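Local coordinates for cellulose-binding protein (Saccharophagus degradans, PDB 2YHG) that is associated with carbohydrate metabolism and may hydrolyse glycosidic bonds, though its substrate is not established, at residues T34-A39 / T64-K70; D40-S46 / R238-D244; V182-L186 / P246-M251; H223-H227 / F315-D320. One frame throughout, in Å; residues are numbered along the deposited sequence. Where two conformers were deposited one is given.

Contact 1 of 4, residues T34-A39 / T64-K70. With CA (calcium ion), chain B.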
# COMPACT_ATOMS: atom_id res chain seq x y z
N THR A 34 6.58 9.72 2.43
CA THR A 34 7.17 10.73 3.30
C THR A 34 7.15 10.19 4.72
O THR A 34 6.17 9.55 5.12
CB THR A 34 6.46 12.11 3.18
OG1 THR A 34 5.23 12.18 3.95
CG2 THR A 34 6.15 12.47 1.73
N THR A 35 8.25 10.36 5.45
CA THR A 35 8.43 9.65 6.71
C THR A 35 9.18 10.52 7.71
O THR A 35 10.22 11.14 7.38
CB THR A 35 9.18 8.30 6.51
OG1 THR A 35 9.63 7.82 7.79
CG2 THR A 35 10.41 8.42 5.60
N ASP A 36 8.69 10.53 8.94
CA ASP A 36 9.32 11.26 10.04
C ASP A 36 10.33 10.41 10.78
O ASP A 36 10.24 10.20 11.99
CB ASP A 36 8.27 11.79 11.02
CG ASP A 36 7.42 10.66 11.64
OD1 ASP A 36 7.27 9.59 11.09
OD2 ASP A 36 6.89 10.91 12.78
N MET A 37 11.35 9.94 10.06
CA MET A 37 12.42 9.13 10.64
C MET A 37 12.95 9.78 11.90
O MET A 37 13.20 10.98 11.96
CB MET A 37 13.55 8.98 9.64
CG MET A 37 13.21 8.09 8.46
SD MET A 37 13.25 6.33 8.93
CE MET A 37 12.55 5.61 7.41
N GLY A 38 13.18 8.94 12.89
CA GLY A 38 13.67 9.36 14.21
C GLY A 38 12.59 9.45 15.26
O GLY A 38 12.91 9.42 16.44
N ALA A 39 11.33 9.61 14.88
CA ALA A 39 10.26 9.66 15.86
C ALA A 39 10.10 8.34 16.58
O ALA A 39 9.78 8.31 17.79
CB ALA A 39 8.95 10.01 15.18
N THR A 64 12.42 12.26 3.74
CA THR A 64 12.55 12.44 5.17
C THR A 64 11.96 13.79 5.57
O THR A 64 12.32 14.83 5.03
CB THR A 64 14.04 12.37 5.56
OG1 THR A 64 14.53 11.04 5.38
CG2 THR A 64 14.25 12.76 7.03
N THR A 65 11.06 13.77 6.56
CA THR A 65 10.30 14.96 6.94
C THR A 65 9.86 14.83 8.41
O THR A 65 10.51 14.15 9.22
CB THR A 65 9.14 15.19 5.94
OG1 THR A 65 8.50 16.44 6.15
CG2 THR A 65 8.15 14.09 5.93
N THR A 66 8.81 15.57 8.76
CA THR A 66 8.39 15.79 10.13
C THR A 66 6.99 15.23 10.36
O THR A 66 6.29 14.77 9.47
CB THR A 66 8.38 17.31 10.39
OG1 THR A 66 7.46 17.86 9.45
CG2 THR A 66 9.78 17.93 10.26
N GLY A 67 6.59 15.33 11.63
CA GLY A 67 5.20 15.16 12.04
C GLY A 67 5.10 15.59 13.49
O GLY A 67 6.07 16.09 14.06
N CYS A 68 3.93 15.46 14.11
CA CYS A 68 3.77 15.97 15.44
C CYS A 68 4.56 15.23 16.50
O CYS A 68 4.74 15.77 17.60
CB CYS A 68 2.33 16.23 15.82
SG CYS A 68 1.11 15.03 15.85
N TRP A 69 5.10 14.05 16.18
CA TRP A 69 6.00 13.33 17.06
C TRP A 69 7.47 13.62 16.78
O TRP A 69 8.33 13.15 17.54
CB TRP A 69 5.75 11.83 16.97
CG TRP A 69 4.36 11.43 17.36
CD1 TRP A 69 3.44 10.87 16.55
CD2 TRP A 69 3.75 11.55 18.65
NE1 TRP A 69 2.28 10.65 17.24
CE2 TRP A 69 2.45 11.06 18.54
CE3 TRP A 69 4.18 12.05 19.89
CZ2 TRP A 69 1.54 11.06 19.61
CZ3 TRP A 69 3.26 12.06 20.96
CH2 TRP A 69 1.99 11.55 20.81
N LYS A 70 7.78 14.41 15.76
CA LYS A 70 9.15 14.75 15.38
C LYS A 70 9.07 16.02 14.55
O LYS A 70 9.00 15.96 13.32
CB LYS A 70 9.77 13.59 14.59
CG LYS A 70 11.17 13.91 13.99
CD LYS A 70 12.22 12.88 14.37
CE LYS A 70 13.63 13.47 14.29
NZ LYS A 70 13.91 14.06 12.96
CA CA B . 5.99 7.35 11.40
O HOH W 1 4.78 12.41 13.72
O HOH W 2 5.40 8.87 13.27
O HOH W 3 12.89 13.00 10.08
O HOH W 4 15.71 12.19 11.65
O HOH W 5 8.61 10.75 19.17
O HOH W 6 5.55 6.12 13.61
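The calcium site of the nucleoside hydrolase-like domain sits at the C-terminal ends of neighbouring parallel strands; strand 30-35 leads into it through Asp36, and the loop following strand 58-64 flanks it. Thr35 pairs with Thr64 in parallel register, and Thr65 N donates to Thr35 O at 2.9 Å. Just beyond, Asp36 CA lies 3.2 Å from Thr65 O in a CA-H...O contact, and the backbone there sets Asp36 CB against Thr66. CG of Asp36 stands between its own backbone N and carbonyl carbon (chi1 60°), which carries OD1 to the calcium at 2.6 Å. The other oxygen, OD2, accepts a hydrogen bond from a water that in turn accepts from Trp69 N. Farther along, the bent Lys70 chain lies alongside the turn Asp36-Ala39, its CD 3.2 Å from Met37 O. Its NZ makes a weak bond to that oxygen, at 3.3 Å; two waters also link NZ to Met37 O, one of them weakly, and NZ has Ser72 O as a further partner. Asp43, Trp151 and Asp244 complete the protein ligands of the metal. With one oxygen on calcium and the other tied by water to the 64-70 loop, the Asp36 carboxylate is fixed in rotation.

Contact 2 of 4, residues D40-S46 / R238-D244. With CA (calcium ion), chain B.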
# COMPACT_ATOMS: atom_id res chain seq x y z
N ASP A 40 10.23 7.24 15.85
CA ASP A 40 10.00 5.93 16.40
C ASP A 40 10.62 4.92 15.46
O ASP A 40 10.65 5.13 14.24
CB ASP A 40 8.52 5.65 16.52
CG ASP A 40 8.23 4.37 17.26
OD1 ASP A 40 8.13 4.42 18.51
OD2 ASP A 40 8.09 3.32 16.60
N PRO A 41 11.14 3.82 16.00
CA PRO A 41 11.79 2.83 15.13
C PRO A 41 10.87 2.24 14.07
O PRO A 41 11.37 1.66 13.12
CB PRO A 41 12.29 1.76 16.11
CG PRO A 41 11.46 1.96 17.33
CD PRO A 41 11.23 3.44 17.42
N ASP A 42 9.56 2.32 14.24
CA ASP A 42 8.68 1.72 13.27
C ASP A 42 8.89 2.23 11.86
O ASP A 42 8.77 1.44 10.91
CB ASP A 42 7.25 1.61 13.72
CG ASP A 42 6.49 2.86 13.84
OD1 ASP A 42 7.00 3.95 13.62
OD2 ASP A 42 5.24 2.67 14.12
N ASP A 43 9.25 3.48 11.65
CA ASP A 43 9.48 3.95 10.28
C ASP A 43 10.64 3.19 9.64
O ASP A 43 10.64 2.95 8.43
CB ASP A 43 9.75 5.45 10.23
CG ASP A 43 8.52 6.29 10.59
OD1 ASP A 43 8.10 6.24 11.77
OD2 ASP A 43 7.91 6.91 9.70
N GLU A 44 11.70 2.93 10.43
CA GLU A 44 12.81 2.15 9.92
C GLU A 44 12.38 0.75 9.53
O GLU A 44 12.75 0.23 8.46
CB GLU A 44 13.91 2.11 10.96
CG GLU A 44 14.52 3.45 11.28
CD GLU A 44 15.18 3.43 12.64
OE1 GLU A 44 16.17 2.69 12.81
OE2 GLU A 44 14.68 4.10 13.56
N GLN A 45 11.62 0.10 10.41
CA GLN A 45 11.08 -1.20 10.13
C GLN A 45 10.30 -1.21 8.82
O GLN A 45 10.45 -2.10 7.98
CB GLN A 45 10.13 -1.61 11.25
CG GLN A 45 10.75 -1.76 12.65
CD GLN A 45 9.70 -2.09 13.69
OE1 GLN A 45 8.53 -1.69 13.57
NE2 GLN A 45 10.08 -2.86 14.72
N SER A 46 9.40 -0.24 8.68
CA SER A 46 8.55 -0.16 7.51
C SER A 46 9.37 0.01 6.24
O SER A 46 9.03 -0.61 5.22
CB SER A 46 7.57 1.01 7.67
OG SER A 46 6.61 0.75 8.70
N ARG A 238 9.46 -0.30 19.66
CA ARG A 238 9.41 0.56 20.85
C ARG A 238 8.00 0.61 21.42
O ARG A 238 7.80 0.47 22.65
CB ARG A 238 9.84 2.00 20.51
CG ARG A 238 9.90 2.93 21.72
CD ARG A 238 10.31 4.32 21.36
NE ARG A 238 11.66 4.41 20.82
CZ ARG A 238 12.22 5.51 20.31
NH1 ARG A 238 11.52 6.61 20.27
NH2 ARG A 238 13.41 5.47 19.76
N TYR A 239 7.02 0.86 20.55
CA TYR A 239 5.61 0.95 20.89
C TYR A 239 4.85 -0.07 20.06
O TYR A 239 4.58 -1.16 20.53
CB TYR A 239 5.10 2.36 20.69
CG TYR A 239 3.69 2.53 21.05
CD1 TYR A 239 3.26 2.39 22.36
CD2 TYR A 239 2.77 2.89 20.09
CE1 TYR A 239 1.92 2.59 22.71
CE2 TYR A 239 1.44 3.12 20.42
CZ TYR A 239 1.01 2.90 21.71
OH TYR A 239 -0.31 3.14 22.03
N ALA A 240 4.59 0.24 18.79
CA ALA A 240 3.98 -0.69 17.84
C ALA A 240 4.96 -1.01 16.74
O ALA A 240 5.77 -0.15 16.33
CB ALA A 240 2.70 -0.09 17.23
N THR A 241 4.85 -2.20 16.18
CA THR A 241 5.63 -2.60 15.03
C THR A 241 4.98 -2.03 13.76
O THR A 241 3.78 -2.20 13.55
CB THR A 241 5.75 -4.10 14.95
OG1 THR A 241 6.63 -4.49 16.00
CG2 THR A 241 6.29 -4.61 13.66
N GLU A 242 5.76 -1.33 12.95
CA GLU A 242 5.36 -0.98 11.57
C GLU A 242 3.94 -0.39 11.52
O GLU A 242 3.15 -0.71 10.63
CB GLU A 242 5.46 -2.20 10.65
CG GLU A 242 6.89 -2.58 10.40
CD GLU A 242 7.04 -3.62 9.35
OE1 GLU A 242 6.55 -3.38 8.20
OE2 GLU A 242 7.58 -4.74 9.62
N GLY A 243 3.65 0.62 12.33
CA GLY A 243 2.36 1.28 12.25
C GLY A 243 2.07 1.92 10.89
O GLY A 243 0.91 2.05 10.52
N ASP A 244 3.13 2.31 10.17
CA ASP A 244 2.96 2.98 8.89
C ASP A 244 2.88 2.03 7.71
O ASP A 244 2.56 2.45 6.60
CB ASP A 244 4.10 3.93 8.66
CG ASP A 244 4.19 4.97 9.74
OD1 ASP A 244 3.13 5.57 10.00
OD2 ASP A 244 5.26 5.16 10.35
CA CA B . 5.99 7.35 11.40
O HOH W 7 7.74 1.03 17.77
O HOH W 8 8.71 6.69 19.62
O HOH W 9 4.88 2.79 17.10
O HOH W 6 5.55 6.12 13.61
O HOH W 10 5.93 2.41 10.87
O HOH W 2 5.40 8.87 13.27
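Asp42 and Gln45, one helical turn apart on the N-terminal part of helix 42-52, both grip the backbone of the loop 238-244. Asp42 CG stands between its backbone N and carbonyl carbon (chi1 70°), which lets OD2 accept from Gly243 N at 3.2 Å, the donor lying above the carboxylate plane; Asp42 CB is 3.4 Å from Glu242 N. Gln45 reaches the loop by an extended chain: its OE1 takes Glu242 N at 2.9 Å, nearly in line with the C=O, while NE2 is held by Pro235 O. Glu242 CG packs 3.5 Å from Gln45 CB, and its carboxylate leads on to Arg49, Tyr234 and Thr245. Asp40, with CG anti to the backbone N (chi1 -172°), accepts from Asp42 N through OD2 and so caps the start of the helix. The Asp40 and Arg238 side chains pass in opposite directions, OD1 lying against Arg238 CB and CD and meeting NH1 through a water. Pro41 CD lies over one face of the guanidinium, near its rim, 3.6 Å from Arg238 NE. Asp43 binds calcium with both oxygens, OD2 also accepting from Thr35 OG1, and Asp244 with OD2 alone, at 2.5 Å, their carboxylate planes 56° apart. Such a cluster of aspartates around calcium, beside the C-terminal edge of a parallel sheet, is characteristic of nucleoside hydrolase active sites and consistent with that relationship.

Contact 3 of 4, residues V182-L186 / P246-M251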
# COMPACT_ATOMS: atom_id res chain seq x y z
N VAL A 182 -3.63 10.34 -1.57
CA VAL A 182 -2.90 10.41 -0.31
C VAL A 182 -3.35 9.28 0.61
O VAL A 182 -4.55 9.07 0.82
CB VAL A 182 -3.11 11.78 0.38
CG1 VAL A 182 -2.45 11.81 1.77
CG2 VAL A 182 -2.56 12.91 -0.50
N TYR A 183 -2.35 8.61 1.20
CA TYR A 183 -2.59 7.64 2.28
C TYR A 183 -1.85 8.17 3.50
O TYR A 183 -0.63 8.16 3.56
CB TYR A 183 -2.10 6.23 1.89
CG TYR A 183 -2.62 5.13 2.77
CD1 TYR A 183 -2.31 5.08 4.13
CD2 TYR A 183 -3.39 4.10 2.27
CE1 TYR A 183 -2.74 4.02 4.91
CE2 TYR A 183 -3.83 3.03 3.06
CZ TYR A 183 -3.49 3.01 4.39
OH TYR A 183 -3.86 1.99 5.25
N ASP A 184 -2.64 8.68 4.45
CA ASP A 184 -2.17 9.31 5.69
C ASP A 184 -2.34 8.31 6.82
O ASP A 184 -3.45 7.86 7.09
CB ASP A 184 -3.02 10.56 5.91
CG ASP A 184 -2.98 11.16 7.29
OD1 ASP A 184 -2.14 10.76 8.11
OD2 ASP A 184 -3.83 12.08 7.53
N ILE A 185 -1.25 7.94 7.50
CA ILE A 185 -1.34 7.11 8.69
C ILE A 185 -1.67 7.98 9.90
O ILE A 185 -0.85 8.78 10.34
CB ILE A 185 -0.04 6.33 8.94
CG1 ILE A 185 0.24 5.35 7.78
CG2 ILE A 185 -0.12 5.63 10.31
CD1 ILE A 185 -0.56 4.05 7.87
N LEU A 186 -2.90 7.82 10.39
CA LEU A 186 -3.36 8.30 11.69
C LEU A 186 -3.57 9.80 11.83
O LEU A 186 -4.25 10.21 12.78
CB LEU A 186 -2.50 7.79 12.84
CG LEU A 186 -2.72 6.32 13.18
CD1 LEU A 186 -1.49 5.71 13.86
CD2 LEU A 186 -3.94 6.18 14.09
N PRO A 246 0.80 -0.18 6.54
CA PRO A 246 -0.41 -0.23 5.68
C PRO A 246 -0.35 0.76 4.51
O PRO A 246 -1.02 0.52 3.49
CB PRO A 246 -1.53 0.02 6.65
CG PRO A 246 -1.00 -0.62 7.93
CD PRO A 246 0.44 -0.16 7.97
N ALA A 247 0.37 1.86 4.67
CA ALA A 247 0.48 2.89 3.64
C ALA A 247 1.21 2.42 2.39
O ALA A 247 1.12 3.11 1.36
CB ALA A 247 1.13 4.13 4.21
N PHE A 248 1.93 1.32 2.42
CA PHE A 248 2.32 0.66 1.17
C PHE A 248 1.69 -0.70 0.97
O PHE A 248 1.55 -1.10 -0.19
CB PHE A 248 3.85 0.57 0.94
CG PHE A 248 4.61 -0.11 2.01
CD1 PHE A 248 5.05 0.59 3.12
CD2 PHE A 248 4.98 -1.45 1.89
CE1 PHE A 248 5.80 -0.03 4.10
CE2 PHE A 248 5.67 -2.09 2.90
CZ PHE A 248 6.11 -1.35 3.99
N LEU A 249 1.23 -1.40 1.99
CA LEU A 249 0.55 -2.66 1.73
C LEU A 249 -0.72 -2.42 0.93
O LEU A 249 -1.16 -3.32 0.20
CB LEU A 249 0.22 -3.41 3.02
CG LEU A 249 1.41 -3.81 3.88
CD1 LEU A 249 0.89 -4.70 5.03
CD2 LEU A 249 2.49 -4.51 3.06
N HIS A 250 -1.33 -1.25 1.03
CA HIS A 250 -2.52 -0.90 0.24
C HIS A 250 -2.27 -1.14 -1.25
O HIS A 250 -3.21 -1.52 -1.96
CB HIS A 250 -2.85 0.56 0.54
CG HIS A 250 -4.14 1.01 -0.05
ND1 HIS A 250 -5.31 0.33 0.16
CD2 HIS A 250 -4.41 2.10 -0.81
CE1 HIS A 250 -6.25 0.97 -0.50
NE2 HIS A 250 -5.75 2.06 -1.08
N MET A 251 -1.05 -0.88 -1.72
CA MET A 251 -0.68 -0.94 -3.11
C MET A 251 0.15 -2.17 -3.47
O MET A 251 0.73 -2.22 -4.56
CB MET A 251 0.04 0.33 -3.55
CG MET A 251 -0.60 1.63 -3.07
SD MET A 251 0.15 2.10 -1.47
CE MET A 251 -0.60 3.66 -1.13
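Tyr183, on strand 180-185 of the parallel sheet in the nucleoside hydrolase-like domain, lays its ring against the short helix 246-249, which packs across one face of that sheet. The tight part of the contact centres on Ala247. Its CA sits over the tyrosine ring, 3.7 Å from the centroid and 18° off the normal, a CH-pi contact, and its CB is wedged between Tyr183 CD1 at 3.6 Å and Ile185 CG1 at 3.9 Å. With CG anti to the backbone N (chi1 -165°), Tyr183 extends past Ala247 to Pro246, and its hydroxyl goes on to bond Gly268 O. His250 is close as well, its CB 3.7 Å from Tyr183 CE2; the two rings meet obliquely, planes at 53°, while the imidazole is anchored by Pro259 O through NE2 and meets Trp147 edge-to-face. Packing is looser at two spots. Met251 gives only its methyl, CE, at 4.2 Å from Tyr183 CB, and at the Pro246 end Ile185 CD1 approaches Pro246 CB no closer than 4.3 Å. All six touching residues are buried, so the contrast is one of fit and not of solvent. At the tyrosine tip the hydroxyl oxygen touches a proline carbon: Tyr183 OH lies 3.4 Å from Pro246 CB.

Contact 4 of 4, residues H223-H227 / F315-D320. With ZN (zinc ion), chain I.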
# COMPACT_ATOMS: atom_id res chain seq x y z
N HIS A 223 12.91 -14.35 11.92
CA HIS A 223 12.71 -14.38 10.47
C HIS A 223 13.21 -13.15 9.75
O HIS A 223 13.42 -13.18 8.54
CB HIS A 223 11.25 -14.61 10.10
CG HIS A 223 10.77 -15.96 10.50
ND1 HIS A 223 11.34 -17.13 10.04
CD2 HIS A 223 9.78 -16.32 11.35
CE1 HIS A 223 10.74 -18.15 10.62
NE2 HIS A 223 9.75 -17.69 11.38
N ILE A 224 13.37 -12.04 10.47
CA ILE A 224 13.66 -10.74 9.87
C ILE A 224 15.04 -10.22 10.29
O ILE A 224 15.93 -10.10 9.47
CB ILE A 224 12.55 -9.69 10.17
CG1 ILE A 224 11.14 -10.25 9.86
CG2 ILE A 224 12.84 -8.40 9.41
CD1 ILE A 224 10.88 -10.72 8.44
N GLN A 225 15.20 -9.95 11.58
CA GLN A 225 16.35 -9.22 12.07
C GLN A 225 17.66 -9.98 11.96
O GLN A 225 18.73 -9.40 11.87
CB GLN A 225 16.07 -8.82 13.52
CG GLN A 225 14.96 -7.79 13.62
CD GLN A 225 14.56 -7.49 15.03
OE1 GLN A 225 14.13 -8.38 15.75
NE2 GLN A 225 14.68 -6.22 15.42
N SER A 226 17.56 -11.31 11.93
CA SER A 226 18.71 -12.18 11.80
C SER A 226 19.18 -12.31 10.37
O SER A 226 20.20 -12.96 10.14
CB SER A 226 18.37 -13.55 12.37
OG SER A 226 17.28 -14.07 11.64
N HIS A 227 18.40 -11.84 9.41
CA HIS A 227 18.66 -12.09 7.99
C HIS A 227 19.50 -10.98 7.33
O HIS A 227 18.98 -10.09 6.65
CB HIS A 227 17.35 -12.32 7.25
CG HIS A 227 16.70 -13.66 7.51
ND1 HIS A 227 16.56 -14.20 8.77
CD2 HIS A 227 16.13 -14.54 6.66
CE1 HIS A 227 15.93 -15.35 8.69
NE2 HIS A 227 15.61 -15.56 7.43
N PHE A 315 6.80 -11.46 3.99
CA PHE A 315 8.00 -10.77 4.46
C PHE A 315 9.07 -11.80 4.84
O PHE A 315 10.24 -11.60 4.58
CB PHE A 315 7.61 -9.86 5.62
CG PHE A 315 8.68 -8.90 6.12
CD1 PHE A 315 9.73 -8.48 5.37
CD2 PHE A 315 8.53 -8.34 7.37
CE1 PHE A 315 10.62 -7.53 5.86
CE2 PHE A 315 9.40 -7.37 7.85
CZ PHE A 315 10.45 -6.97 7.10
N GLN A 316 8.66 -12.88 5.48
CA GLN A 316 9.60 -13.98 5.82
C GLN A 316 10.34 -14.46 4.57
O GLN A 316 11.57 -14.58 4.58
CB GLN A 316 8.86 -15.09 6.51
CG GLN A 316 9.73 -16.30 6.80
CD GLN A 316 9.00 -17.49 7.37
OE1 GLN A 316 7.89 -17.40 7.88
NE2 GLN A 316 9.66 -18.65 7.30
N ALA A 317 9.60 -14.77 3.51
CA ALA A 317 10.22 -15.26 2.28
C ALA A 317 11.12 -14.22 1.67
O ALA A 317 12.21 -14.55 1.19
CB ALA A 317 9.16 -15.69 1.28
N ARG A 318 10.71 -12.94 1.69
CA ARG A 318 11.53 -11.91 1.08
C ARG A 318 12.84 -11.67 1.83
O ARG A 318 13.85 -11.33 1.21
CB ARG A 318 10.72 -10.63 0.90
CG ARG A 318 9.63 -10.76 -0.12
CD ARG A 318 8.69 -9.58 -0.09
NE ARG A 318 7.62 -9.68 -1.08
CZ ARG A 318 7.75 -9.44 -2.36
NH1 ARG A 318 8.86 -8.91 -2.84
NH2 ARG A 318 6.74 -9.69 -3.16
N MET A 319 12.85 -11.85 3.14
CA MET A 319 14.10 -11.79 3.87
C MET A 319 14.99 -12.99 3.58
O MET A 319 16.22 -12.88 3.66
CB MET A 319 13.87 -11.64 5.36
CG MET A 319 13.24 -10.30 5.74
SD MET A 319 14.13 -8.83 5.17
CE MET A 319 15.66 -9.05 6.03
N ASP A 320 14.41 -14.12 3.18
CA ASP A 320 15.18 -15.21 2.60
C ASP A 320 15.78 -14.82 1.27
O ASP A 320 16.95 -15.13 1.02
CB ASP A 320 14.32 -16.46 2.49
CG ASP A 320 13.85 -16.97 3.83
OD1 ASP A 320 14.43 -16.58 4.89
OD2 ASP A 320 12.89 -17.79 3.84
ZN ZN I . 14.11 -16.95 6.89
O HOH W 11 12.81 -15.32 6.96
O HOH W 12 13.65 -17.51 8.82
O HOH W 13 12.55 -18.29 6.37
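Helix 217-225 approaches helix 308-323 with His223 CA 5.6 Å from Gln316 CA, and the chain then turns back through Ser226, where His227 N bonds Ile224 O. A zinc site bridges the two: His227 NE2 and Asp320 OD1 both bind the ion at 2.1 Å, the imidazole and carboxylate lying nearly coplanar, 21° apart. Three waters and one further atom complete the coordination, and each water is held by the protein: one donates to both His223 O and Gln316 O, one is paired with His223 ND1, and one is set between Gln316 NE2 and Asp320 OD2. The zinc-binding ring has its rotation fixed from behind, since His227 ND1 donates in the ring plane to Ser226 OG. Over one face of that ring lies His223 O. The flat amide of Gln316 stacks on the His223 ring with planes 17° apart, its extended chain reaching NE2 to 3.5 Å from His223 CE1. Away from the metal the contact turns apolar. Bends at chi2 and chi3 bring Met319 CE beside Ile224 O; Met319 CG is 3.6 Å from Ile224 CD1. Ile224 CD1 itself sits over the face of the Phe315 ring, 3.6 Å from its centroid and 14° off the normal.

Overall arrangement
Contacts 1 and 2 contribute to one calcium site: they share the ion and two of its waters, and Thr35 OG1 probably bonds Asp43 OD2 at 2.7 Å. Contact 2 also touches contact 3, where Asp244 OD1 lies 3.3 Å from Ile185 CG2, so the mainly apolar contact 3 adjoins the calcium site. Contacts 1 and 3 reach the same parallel sheet on different strands and do not touch. Contact 3 is wholly buried and contact 1 largely so, whereas contacts 2 and 4 are only partly buried. Contact 4 joins two helices about 26 Å from contact 1, centre to centre, and pairs a zinc site with an apolar underside.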